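PDB 3P1T: putative histidinol-phosphate aminotransferase from Burkholderia pseudomallei, which probably catalyses the pyridoxal-phosphate-dependent transfer of an amino group from L-histidinol phosphate to 2-oxoglutarate, a step of histidine biosynthesis. Local coordinates for residues L157-L160 / R161-G165; M72-G76 / I77-F81. One frame throughout, in Å; residues are numbered along the deposited sequence. Where two conformers were deposited one is given.

Interaction 1. Residues L157-L160 / R161-G165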
loop_
_atom_site.group_PDB
_atom_site.type_symbol
_atom_site.label_atom_id
_atom_site.label_comp_id
_atom_site.label_asym_id
_atom_site.label_seq_id
_atom_site.Cartn_x
_atom_site.Cartn_y
_atom_site.Cartn_z
ATOM N N LEU A 157 -19.991 25.330 3.915
ATOM C CA LEU A 157 -19.209 25.077 2.707
ATOM C C LEU A 157 -18.876 26.378 1.969
ATOM O O LEU A 157 -17.741 26.544 1.513
ATOM C CB LEU A 157 -19.952 24.118 1.769
ATOM C CG LEU A 157 -19.879 22.634 2.150
ATOM C CD1 LEU A 157 -20.847 21.808 1.345
ATOM C CD2 LEU A 157 -18.472 22.086 1.956
ATOM N N ASP A 158 -19.860 27.311 1.889
ATOM C CA ASP A 158 -19.724 28.624 1.263
ATOM C C ASP A 158 -18.639 29.431 1.983
ATOM O O ASP A 158 -17.742 29.950 1.317
ATOM C CB ASP A 158 -21.068 29.359 1.278
ATOM C CG ASP A 158 -21.056 30.752 0.683
ATOM O OD1 ASP A 158 -20.472 30.929 -0.415
ATOM O OD2 ASP A 158 -21.619 31.676 1.322
ATOM N N GLN A 159 -18.678 29.469 3.336
ATOM C CA GLN A 159 -17.712 30.171 4.175
ATOM C C GLN A 159 -16.317 29.555 4.016
ATOM O O GLN A 159 -15.362 30.308 3.819
ATOM C CB GLN A 159 -18.151 30.143 5.639
ATOM C CG GLN A 159 -17.651 31.341 6.448
ATOM C CD GLN A 159 -17.878 31.248 7.946
ATOM O OE1 GLN A 159 -17.150 31.867 8.730
ATOM N NE2 GLN A 159 -18.868 30.481 8.395
ATOM N N LEU A 160 -16.201 28.204 4.044
ATOM C CA LEU A 160 -14.921 27.495 3.886
ATOM C C LEU A 160 -14.274 27.788 2.539
ATOM O O LEU A 160 -13.081 28.101 2.495
ATOM C CB LEU A 160 -15.091 25.983 4.037
ATOM C CG LEU A 160 -15.375 25.478 5.428
ATOM C CD1 LEU A 160 -16.068 24.125 5.378
ATOM C CD2 LEU A 160 -14.121 25.449 6.263
ATOM N N ARG A 161 -15.069 27.754 1.446
ATOM C CA ARG A 161 -14.576 27.991 0.087
ATOM C C ARG A 161 -14.062 29.436 -0.104
ATOM O O ARG A 161 -13.186 29.638 -0.952
ATOM C CB ARG A 161 -15.658 27.672 -0.934
ATOM C CG ARG A 161 -15.762 26.178 -1.141
ATOM C CD ARG A 161 -16.986 25.728 -1.907
ATOM N NE ARG A 161 -16.960 24.270 -2.049
ATOM C CZ ARG A 161 -18.033 23.487 -2.109
ATOM N NH1 ARG A 161 -19.254 24.010 -2.032
ATOM N NH2 ARG A 161 -17.894 22.173 -2.228
ATOM N N GLN A 162 -14.571 30.408 0.705
ATOM C CA GLN A 162 -14.205 31.830 0.669
ATOM C C GLN A 162 -13.010 32.127 1.583
ATOM O O GLN A 162 -12.153 32.948 1.233
ATOM C CB GLN A 162 -15.403 32.716 1.084
ATOM C CG GLN A 162 -16.555 32.767 0.066
ATOM C CD GLN A 162 -17.728 33.645 0.476
ATOM O OE1 GLN A 162 -17.723 34.319 1.516
ATOM N NE2 GLN A 162 -18.769 33.661 -0.349
ATOM N N ARG A 163 -12.944 31.458 2.755
ATOM C CA ARG A 163 -11.895 31.677 3.757
ATOM C C ARG A 163 -10.658 30.747 3.671
ATOM O O ARG A 163 -9.576 31.211 4.018
ATOM C CB ARG A 163 -12.470 31.517 5.169
ATOM C CG ARG A 163 -13.389 32.648 5.606
ATOM C CD ARG A 163 -13.587 32.608 7.105
ATOM N NE ARG A 163 -13.920 33.931 7.637
ATOM C CZ ARG A 163 -13.021 34.859 7.969
ATOM N NH1 ARG A 163 -11.722 34.626 7.805
ATOM N NH2 ARG A 163 -13.414 36.031 8.451
ATOM N N ALA A 164 -10.788 29.465 3.295
ATOM C CA ALA A 164 -9.626 28.553 3.291
ATOM C C ALA A 164 -8.667 28.780 2.116
ATOM O O ALA A 164 -9.085 29.239 1.046
ATOM C CB ALA A 164 -10.092 27.108 3.259
ATOM N N GLY A 165 -7.396 28.412 2.345
ATOM C CA GLY A 165 -6.333 28.403 1.347
ATOM C C GLY A 165 -6.494 27.185 0.452
ATOM O O GLY A 165 -6.451 27.307 -0.774
#
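Leu-157 through Arg-163 form the last two turns of helix 154-163, the connecting helix of the beta-alpha-beta unit between strands 137-142 and 166-170. Arg-161 N donates to Leu-157 O at 2.9 Å, Arg-163 N to Gln-159 O at 2.9 Å, and Ala-164 N to Leu-160 O at 2.8 Å. Gln-162 N is held less firmly, sharing weak bonds with Asp-158 O and Gln-159 O. Ala-164 is where helical backbone angles end (psi 154°), and from there the chain turns off toward strand 166-170.

One face of the helix is greasy: Leu-160 packs on Val-139 and Leu-141 of the sheet, and Ala-164 also rests on Val-139. Elsewhere side chains four residues apart meet, Leu-157 with Arg-161 and Gln-159 with Arg-163. Arg-161 runs back along the helix, with CG beside its own backbone N (chi1 -78°) and the chain extended to NE, so its methylenes pass Leu-157 O and the guanidinium lays one face over Leu-157 CB, which is 3.9 Å from Arg-161 NH1. A salt bridge to Glu-190 holds the far end. Gln-159 and Arg-163 run side by side in the same direction, amide and guanidinium planes 69° apart. The Arg-163 guanidinium is engaged elsewhere, NH1 bonding to Val-133 O, while Gln-159 OE1 stays 4.0 Å from Arg-163 NE and approaches the guanidinium obliquely.

Interaction 2. Residues M72-G76 / I77-F81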
loop_
_atom_site.group_PDB
_atom_site.type_symbol
_atom_site.label_atom_id
_atom_site.label_comp_id
_atom_site.label_asym_id
_atom_site.label_seq_id
_atom_site.Cartn_x
_atom_site.Cartn_y
_atom_site.Cartn_z
HETATM N N MSE A 72 -6.516 10.059 -8.335
HETATM C CA MSE A 72 -5.377 9.287 -7.843
HETATM C C MSE A 72 -5.881 8.149 -6.932
HETATM O O MSE A 72 -6.685 8.417 -6.019
HETATM C CB MSE A 72 -4.445 10.233 -7.094
HETATM C CG MSE A 72 -3.119 9.623 -6.732
HETATM SE SE MSE A 72 -1.903 10.885 -5.916
HETATM C CE MSE A 72 -2.616 10.960 -4.249
ATOM N N LEU A 73 -5.470 6.887 -7.223
ATOM C CA LEU A 73 -5.835 5.702 -6.436
ATOM C C LEU A 73 -4.892 5.650 -5.228
ATOM O O LEU A 73 -3.674 5.751 -5.406
ATOM C CB LEU A 73 -5.781 4.417 -7.299
ATOM C CG LEU A 73 -6.096 3.060 -6.605
ATOM C CD1 LEU A 73 -7.507 3.018 -6.004
ATOM C CD2 LEU A 73 -5.963 1.920 -7.578
ATOM N N VAL A 74 -5.444 5.584 -4.007
ATOM C CA VAL A 74 -4.627 5.664 -2.794
ATOM C C VAL A 74 -4.946 4.548 -1.789
ATOM O O VAL A 74 -6.040 3.972 -1.801
ATOM C CB VAL A 74 -4.802 7.047 -2.098
ATOM C CG1 VAL A 74 -4.187 8.166 -2.916
ATOM C CG2 VAL A 74 -6.263 7.352 -1.774
ATOM N N ARG A 75 -3.986 4.294 -0.886
ATOM C CA ARG A 75 -4.120 3.356 0.219
ATOM C C ARG A 75 -4.873 4.046 1.385
ATOM O O ARG A 75 -4.270 4.339 2.442
ATOM C CB ARG A 75 -2.740 2.861 0.661
ATOM C CG ARG A 75 -2.771 1.553 1.434
ATOM C CD ARG A 75 -2.385 0.453 0.484
ATOM N NE ARG A 75 -3.487 -0.451 0.215
ATOM C CZ ARG A 75 -3.462 -1.398 -0.708
ATOM N NH1 ARG A 75 -2.402 -1.544 -1.495
ATOM N NH2 ARG A 75 -4.508 -2.183 -0.876
ATOM N N GLY A 76 -6.157 4.355 1.141
ATOM C CA GLY A 76 -7.042 4.982 2.111
ATOM C C GLY A 76 -6.765 6.436 2.404
ATOM O O GLY A 76 -5.930 7.090 1.752
ATOM N N ILE A 77 -7.469 6.942 3.422
ATOM C CA ILE A 77 -7.403 8.335 3.840
ATOM C C ILE A 77 -5.989 8.650 4.408
ATOM O O ILE A 77 -5.550 9.793 4.246
ATOM C CB ILE A 77 -8.568 8.686 4.832
ATOM C CG1 ILE A 77 -8.691 10.208 5.129
ATOM C CG2 ILE A 77 -8.547 7.854 6.095
ATOM C CD1 ILE A 77 -8.789 11.157 3.928
ATOM N N ASP A 78 -5.247 7.653 4.968
ATOM C CA ASP A 78 -3.880 7.906 5.485
ATOM C C ASP A 78 -2.945 8.332 4.355
ATOM O O ASP A 78 -2.293 9.364 4.505
ATOM C CB ASP A 78 -3.276 6.697 6.234
ATOM C CG ASP A 78 -3.838 6.383 7.613
ATOM O OD1 ASP A 78 -4.964 6.851 7.927
ATOM O OD2 ASP A 78 -3.201 5.596 8.346
ATOM N N GLU A 79 -2.893 7.577 3.218
ATOM C CA GLU A 79 -2.040 7.979 2.088
ATOM C C GLU A 79 -2.480 9.327 1.537
ATOM O O GLU A 79 -1.643 10.170 1.237
ATOM C CB GLU A 79 -2.027 6.943 0.953
ATOM C CG GLU A 79 -1.240 7.451 -0.253
ATOM C CD GLU A 79 -0.915 6.506 -1.386
ATOM O OE1 GLU A 79 -1.485 5.393 -1.438
ATOM O OE2 GLU A 79 -0.073 6.888 -2.227
ATOM N N CYS A 80 -3.792 9.507 1.397
ATOM C CA CYS A 80 -4.417 10.720 0.906
ATOM C C CYS A 80 -3.923 11.950 1.707
ATOM O O CYS A 80 -3.424 12.911 1.111
ATOM C CB CYS A 80 -5.933 10.574 0.987
ATOM S SG CYS A 80 -6.846 12.069 0.528
ATOM N N PHE A 81 -4.039 11.892 3.060
ATOM C CA PHE A 81 -3.655 12.981 3.950
ATOM C C PHE A 81 -2.159 13.255 3.850
ATOM O O PHE A 81 -1.764 14.417 3.818
ATOM C CB PHE A 81 -4.051 12.678 5.416
ATOM C CG PHE A 81 -3.924 13.876 6.329
ATOM C CD1 PHE A 81 -2.696 14.208 6.906
ATOM C CD2 PHE A 81 -5.020 14.698 6.579
ATOM C CE1 PHE A 81 -2.561 15.352 7.678
ATOM C CE2 PHE A 81 -4.886 15.830 7.365
ATOM C CZ PHE A 81 -3.654 16.155 7.901
#
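Glu-79 reaches back from the first turn of helix 76-87 to accept a hydrogen bond from the backbone of the turn that leads into it: Arg-75 N donates to Glu-79 OE1 at 2.8 Å, with an N-H...O angle of 167°. The amide approaches the anti side of the carboxylate, somewhat out of its plane. Glu-79 gets there with CG anti to its backbone N (chi1 175°) and the rest of the chain extended, which carries CG and CD across Val-74, each 4.0 Å from Val-74 CG1. The buried carboxylate has further partners: OE1 also accepts from Asn-228, while OE2 takes Gln-224 and a salt bridge from Arg-83. So many donors would be expected to favour its ionised form.

Between strand and helix the chain makes an inverse gamma turn centred on Arg-75, closed by a weak bond from Gly-76 N to Val-74 O. Gly-76 then takes a positive phi of 72°, a value that suits glycine, and Cys-80 N bonds to Gly-76 O at 3.2 Å in the first helical turn. Val-74 CG2 and Cys-80 CB meet at 4.3 Å, and both residues pack on Phe-193. The Arg-75 side chain bends away from Glu-79 to a salt bridge with Asp-233, and Asp-78 OD2 accepts from Phe-226 N of the second subunit. This is a tight strand-to-helix turn in the large domain of a fold-type I aminotransferase, joining edge strand 71-74 of the seven-stranded sheet to helix 76-87 at the dimer interface.

Overall arrangement
Both interactions belong to helices flanking the same seven-stranded sheet, one at the start of its helix and the other at the end of a different one: interaction 2 is where helix 76-87 begins, interaction 1 where helix 154-163 stops. Their centres are 23 Å apart and their nearest atoms about 13 Å, so they do not touch. The 72-81 contact is buried and lies against the second subunit; there a side-chain carboxylate bound to a backbone amide joins a helical backbone bond. Residues 157-165 are partly exposed and untouched by the other subunit, and the bonds between their segments are all backbone ones. The sheet ties the sites together: Ile-77 and Cys-80 pack on strand 166-170, which the chain enters just after interaction 1.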